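Local coordinates for probable sugar ABC transporter, sugar-binding protein (Streptococcus pneumoniae, PDB 2W7Y), which binds the blood group A-trisaccharide as a solute-binding protein, probably delivering such sugars to an ABC transporter for uptake, at residues Q155-I167 with S292-S306. Residues are numbered along the deposited sequence; the frame is centred on the assembly and turned at random.
Sequences QLFTMGLWYNKDI and SLAPGIYPAGVAISS. With GAL (beta-D-galactopyranose), chain C; A2G (2-acetamido-2-deoxy-alpha-D-galactopyranose), chain B.
L161 lays its CD1 methyl over one face of the Y298 ring, 3.9 Å from the ring centroid and displaced toward the rim. Its CG sits flanked by the backbone N and C (chi1 88°), which sends CD2 against the backbone of G296, 3.3 Å from G296 C. The Y298 hydroxyl, OH, lies 2.9 Å from G160 O. M159 lies alongside I304, both chains heading in one direction; the selenomethionine chain bends at chi3 (52°), bringing CE to I304 CD1 and also to the edge of the F157 ring. W162 crosses P295 obliquely, with P295 CB over its six-membered ring at 4.2 Å from the centroid, while W162 NE1 is hydrogen-bonded to G280 O. Y163 puts CE1 at 3.7 Å from A294 CB and meets P295 O in the plane of its ring.

The strand 157-164, interrupted at G160, is antiparallel first to 302-306 and then to 293-296, within a mixed sheet of the bilobal solute-binding fold. Two hydrogen bonds tie M159 to I304, and two near-straight ones L161 to G296, whereas the F157-S306 pair is held weakly. At this latter end the sheet reaches the glycan pocket: F157 turns its ring edge to A2G, CZ lying 3.4 Å from O7, and packs edge-to-face with W282, while Q155 NE2 gives a weak bond to GAL O6. A water joins T158 OG1, S305 OG and S306 O; T158 OG1 is also hydrogen-bonded to N348 ND2.

At the far end the strand passes into helix 165-171. N164 is its N-cap, OD1 accepting from D166 N, weakly, and from I167 N. S292 OG donates to D166 OD2 at 2.6 Å, from above the carboxylate plane, and S292 O receives K165 N.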
# COMPACT_ATOMS: atom_id res chain seq x y z
N GLN A 155 -6.82 -6.72 -3.72
CA GLN A 155 -6.26 -6.79 -2.38
C GLN A 155 -6.27 -5.39 -1.80
O GLN A 155 -5.73 -4.47 -2.41
CB GLN A 155 -4.82 -7.27 -2.44
CG GLN A 155 -4.63 -8.70 -2.88
CD GLN A 155 -3.21 -8.98 -3.29
OE1 GLN A 155 -2.96 -9.35 -4.43
NE2 GLN A 155 -2.27 -8.81 -2.36
N LEU A 156 -6.87 -5.23 -0.63
CA LEU A 156 -6.96 -3.92 0.01
C LEU A 156 -5.63 -3.46 0.60
O LEU A 156 -4.86 -4.26 1.13
CB LEU A 156 -8.04 -3.94 1.09
CG LEU A 156 -9.43 -3.39 0.78
CD1 LEU A 156 -9.79 -3.36 -0.71
CD2 LEU A 156 -10.48 -4.15 1.58
N PHE A 157 -5.37 -2.16 0.48
CA PHE A 157 -4.17 -1.55 1.04
C PHE A 157 -4.36 -1.31 2.54
O PHE A 157 -4.32 -0.17 3.02
CB PHE A 157 -3.82 -0.25 0.31
CG PHE A 157 -2.34 -0.05 0.12
CD1 PHE A 157 -1.71 -0.51 -1.03
CD2 PHE A 157 -1.58 0.57 1.10
CE1 PHE A 157 -0.34 -0.34 -1.21
CE2 PHE A 157 -0.21 0.75 0.92
CZ PHE A 157 0.41 0.29 -0.23
N THR A 158 -4.57 -2.41 3.26
CA THR A 158 -4.81 -2.40 4.69
C THR A 158 -3.46 -2.47 5.39
O THR A 158 -2.76 -3.48 5.29
CB THR A 158 -5.71 -3.59 5.09
OG1 THR A 158 -6.90 -3.58 4.28
CG2 THR A 158 -6.11 -3.55 6.57
N MSE A 159 -3.10 -1.39 6.08
CA MSE A 159 -1.75 -1.26 6.61
C MSE A 159 -1.62 -0.70 8.03
O MSE A 159 -1.96 0.46 8.30
CB MSE A 159 -0.90 -0.44 5.63
CG MSE A 159 0.42 0.06 6.20
SE MSE A 159 1.65 0.59 4.81
CE MSE A 159 0.51 1.80 3.81
N GLY A 160 -1.12 -1.54 8.93
CA GLY A 160 -0.60 -1.10 10.22
C GLY A 160 0.92 -1.14 10.15
O GLY A 160 1.52 -0.66 9.20
N LEU A 161 1.54 -1.73 11.17
CA LEU A 161 2.99 -1.92 11.14
C LEU A 161 3.38 -3.24 11.82
O LEU A 161 2.51 -3.95 12.34
CB LEU A 161 3.72 -0.68 11.71
CG LEU A 161 4.09 -0.36 13.17
CD1 LEU A 161 4.00 1.14 13.42
CD2 LEU A 161 3.29 -1.09 14.22
N TRP A 162 4.67 -3.57 11.79
CA TRP A 162 5.17 -4.78 12.44
C TRP A 162 6.31 -4.45 13.39
O TRP A 162 7.09 -3.54 13.12
CB TRP A 162 5.61 -5.82 11.41
CG TRP A 162 4.50 -6.23 10.47
CD1 TRP A 162 4.17 -5.64 9.29
CD2 TRP A 162 3.59 -7.33 10.65
NE1 TRP A 162 3.11 -6.30 8.71
CE2 TRP A 162 2.73 -7.33 9.52
CE3 TRP A 162 3.42 -8.30 11.64
CZ2 TRP A 162 1.71 -8.28 9.37
CZ3 TRP A 162 2.41 -9.24 11.49
CH2 TRP A 162 1.57 -9.22 10.36
N TYR A 163 6.40 -5.18 14.49
CA TYR A 163 7.46 -4.94 15.47
C TYR A 163 7.98 -6.24 16.08
O TYR A 163 7.26 -7.24 16.15
CB TYR A 163 6.99 -3.97 16.56
CG TYR A 163 6.13 -4.59 17.64
CD1 TYR A 163 4.78 -4.87 17.42
CD2 TYR A 163 6.67 -4.88 18.90
CE1 TYR A 163 3.99 -5.43 18.41
CE2 TYR A 163 5.88 -5.44 19.90
CZ TYR A 163 4.54 -5.72 19.65
OH TYR A 163 3.76 -6.27 20.63
N ASN A 164 9.25 -6.22 16.49
CA ASN A 164 9.88 -7.35 17.16
C ASN A 164 9.66 -7.27 18.66
O ASN A 164 10.22 -6.39 19.33
CB ASN A 164 11.37 -7.42 16.82
CG ASN A 164 12.02 -8.72 17.26
OD1 ASN A 164 11.88 -9.16 18.40
ND2 ASN A 164 12.76 -9.34 16.35
N LYS A 165 8.85 -8.19 19.19
CA LYS A 165 8.50 -8.23 20.62
C LYS A 165 9.71 -8.41 21.53
O LYS A 165 9.76 -7.84 22.63
CB LYS A 165 7.47 -9.33 20.89
CG LYS A 165 6.14 -9.16 20.15
CD LYS A 165 5.17 -10.29 20.47
CE LYS A 165 5.56 -11.59 19.78
NZ LYS A 165 4.75 -12.75 20.24
N ASP A 166 10.69 -9.19 21.08
CA ASP A 166 11.89 -9.50 21.87
C ASP A 166 12.83 -8.31 22.00
O ASP A 166 13.34 -8.04 23.09
CB ASP A 166 12.64 -10.71 21.29
CG ASP A 166 11.83 -11.99 21.34
OD1 ASP A 166 10.80 -12.04 22.05
OD2 ASP A 166 12.22 -12.96 20.65
N ILE A 167 13.07 -7.62 20.89
CA ILE A 167 13.90 -6.41 20.87
C ILE A 167 13.30 -5.29 21.74
O ILE A 167 14.02 -4.62 22.47
CB ILE A 167 14.18 -5.92 19.42
CG1 ILE A 167 15.01 -6.95 18.65
CG2 ILE A 167 14.86 -4.55 19.42
CD1 ILE A 167 15.09 -6.74 17.14
N SER A 292 8.62 -13.99 16.84
CA SER A 292 8.99 -12.84 17.66
C SER A 292 8.32 -11.55 17.21
O SER A 292 8.24 -10.58 17.97
CB SER A 292 10.51 -12.64 17.67
OG SER A 292 11.16 -13.68 18.38
N LEU A 293 7.85 -11.52 15.97
CA LEU A 293 7.31 -10.29 15.41
C LEU A 293 5.78 -10.26 15.34
O LEU A 293 5.13 -11.27 15.04
CB LEU A 293 7.99 -9.95 14.07
CG LEU A 293 8.33 -11.13 13.15
CD1 LEU A 293 7.08 -11.46 12.43
CD2 LEU A 293 9.45 -10.82 12.16
N ALA A 294 5.23 -9.09 15.64
CA ALA A 294 3.80 -8.95 15.85
C ALA A 294 3.22 -7.73 15.13
O ALA A 294 3.94 -6.76 14.85
CB ALA A 294 3.51 -8.89 17.34
N PRO A 295 1.92 -7.77 14.79
CA PRO A 295 1.29 -6.58 14.23
C PRO A 295 0.99 -5.50 15.28
O PRO A 295 0.69 -5.80 16.43
CB PRO A 295 -0.01 -7.12 13.63
CG PRO A 295 -0.31 -8.34 14.40
CD PRO A 295 0.99 -8.91 14.88
N GLY A 296 1.09 -4.24 14.85
CA GLY A 296 0.64 -3.11 15.64
C GLY A 296 0.19 -2.03 14.69
O GLY A 296 0.19 -2.22 13.47
N ILE A 297 -0.20 -0.88 15.23
CA ILE A 297 -0.52 0.28 14.40
C ILE A 297 0.26 1.51 14.87
O ILE A 297 1.09 1.41 15.78
CB ILE A 297 -2.06 0.56 14.30
CG1 ILE A 297 -2.69 0.73 15.69
CG2 ILE A 297 -2.76 -0.54 13.49
CD1 ILE A 297 -4.10 1.29 15.67
N TYR A 298 -0.03 2.65 14.26
CA TYR A 298 0.75 3.88 14.45
C TYR A 298 0.28 4.69 15.66
O TYR A 298 -0.86 4.50 16.11
CB TYR A 298 0.72 4.70 13.16
CG TYR A 298 1.30 3.96 11.97
CD1 TYR A 298 2.63 4.14 11.60
CD2 TYR A 298 0.52 3.06 11.24
CE1 TYR A 298 3.17 3.45 10.52
CE2 TYR A 298 1.04 2.37 10.17
CZ TYR A 298 2.37 2.56 9.81
OH TYR A 298 2.89 1.86 8.74
N PRO A 299 1.15 5.57 16.21
CA PRO A 299 0.85 6.39 17.39
C PRO A 299 -0.51 7.09 17.35
O PRO A 299 -0.97 7.49 16.27
CB PRO A 299 1.97 7.43 17.40
CG PRO A 299 3.10 6.75 16.75
CD PRO A 299 2.53 5.83 15.72
N ALA A 300 -1.12 7.22 18.52
CA ALA A 300 -2.48 7.77 18.69
C ALA A 300 -3.57 6.91 18.04
O ALA A 300 -4.65 7.40 17.70
CB ALA A 300 -2.55 9.23 18.21
N GLY A 301 -3.29 5.61 17.89
CA GLY A 301 -4.26 4.64 17.36
C GLY A 301 -4.67 4.86 15.92
O GLY A 301 -5.82 4.63 15.56
N VAL A 302 -3.72 5.28 15.08
CA VAL A 302 -3.97 5.52 13.67
C VAL A 302 -3.46 4.36 12.81
O VAL A 302 -2.41 3.79 13.09
CB VAL A 302 -3.36 6.87 13.19
CG1 VAL A 302 -3.69 7.15 11.72
CG2 VAL A 302 -3.87 8.03 14.05
N ALA A 303 -4.24 4.01 11.78
CA ALA A 303 -3.83 3.00 10.81
C ALA A 303 -4.14 3.48 9.39
O ALA A 303 -4.90 4.42 9.20
CB ALA A 303 -4.52 1.67 11.09
N ILE A 304 -3.52 2.83 8.41
CA ILE A 304 -3.79 3.13 7.01
C ILE A 304 -4.84 2.15 6.48
O ILE A 304 -4.70 0.93 6.63
CB ILE A 304 -2.49 3.10 6.15
CG1 ILE A 304 -1.58 4.28 6.52
CG2 ILE A 304 -2.82 3.14 4.66
CD1 ILE A 304 -0.10 4.08 6.24
N SER A 305 -5.90 2.69 5.89
CA SER A 305 -6.92 1.88 5.23
C SER A 305 -7.37 2.53 3.94
O SER A 305 -8.21 3.44 3.94
CB SER A 305 -8.12 1.62 6.14
OG SER A 305 -8.96 0.62 5.58
N SER A 306 -6.77 2.08 2.84
CA SER A 306 -7.17 2.53 1.53
C SER A 306 -7.29 1.35 0.58
O SER A 306 -7.09 0.19 0.98
CB SER A 306 -6.20 3.59 0.99
OG SER A 306 -4.91 3.05 0.87
C1 GAL C . 1.09 -6.66 -3.20
C2 GAL C . 1.95 -5.41 -3.41
C3 GAL C . 1.84 -4.48 -2.20
C4 GAL C . 0.38 -4.24 -1.79
C5 GAL C . -0.31 -5.59 -1.61
C6 GAL C . -1.78 -5.49 -1.19
O1 GAL C . 1.00 -7.35 -4.43
O2 GAL C . 3.29 -5.83 -3.59
O3 GAL C . 2.50 -3.26 -2.48
O4 GAL C . -0.25 -3.46 -2.78
O5 GAL C . -0.23 -6.33 -2.81
O6 GAL C . -2.16 -6.71 -0.56
O5 A2G B . 3.94 -3.18 -0.59
C1 A2G B . 3.10 -2.51 -1.57
C2 A2G B . 3.84 -1.26 -2.04
N2 A2G B . 3.08 -0.55 -3.06
C3 A2G B . 5.18 -1.67 -2.66
O3 A2G B . 5.85 -0.53 -3.20
C4 A2G B . 6.05 -2.40 -1.63
O4 A2G B . 6.40 -1.51 -0.56
C5 A2G B . 5.27 -3.60 -1.08
C6 A2G B . 6.04 -4.33 0.01
O6 A2G B . 5.19 -5.35 0.55
C7 A2G B . 2.79 0.74 -2.96
O7 A2G B . 3.11 1.45 -2.00
C8 A2G B . 2.01 1.31 -4.14
O HOH W 1 -7.82 -0.94 3.48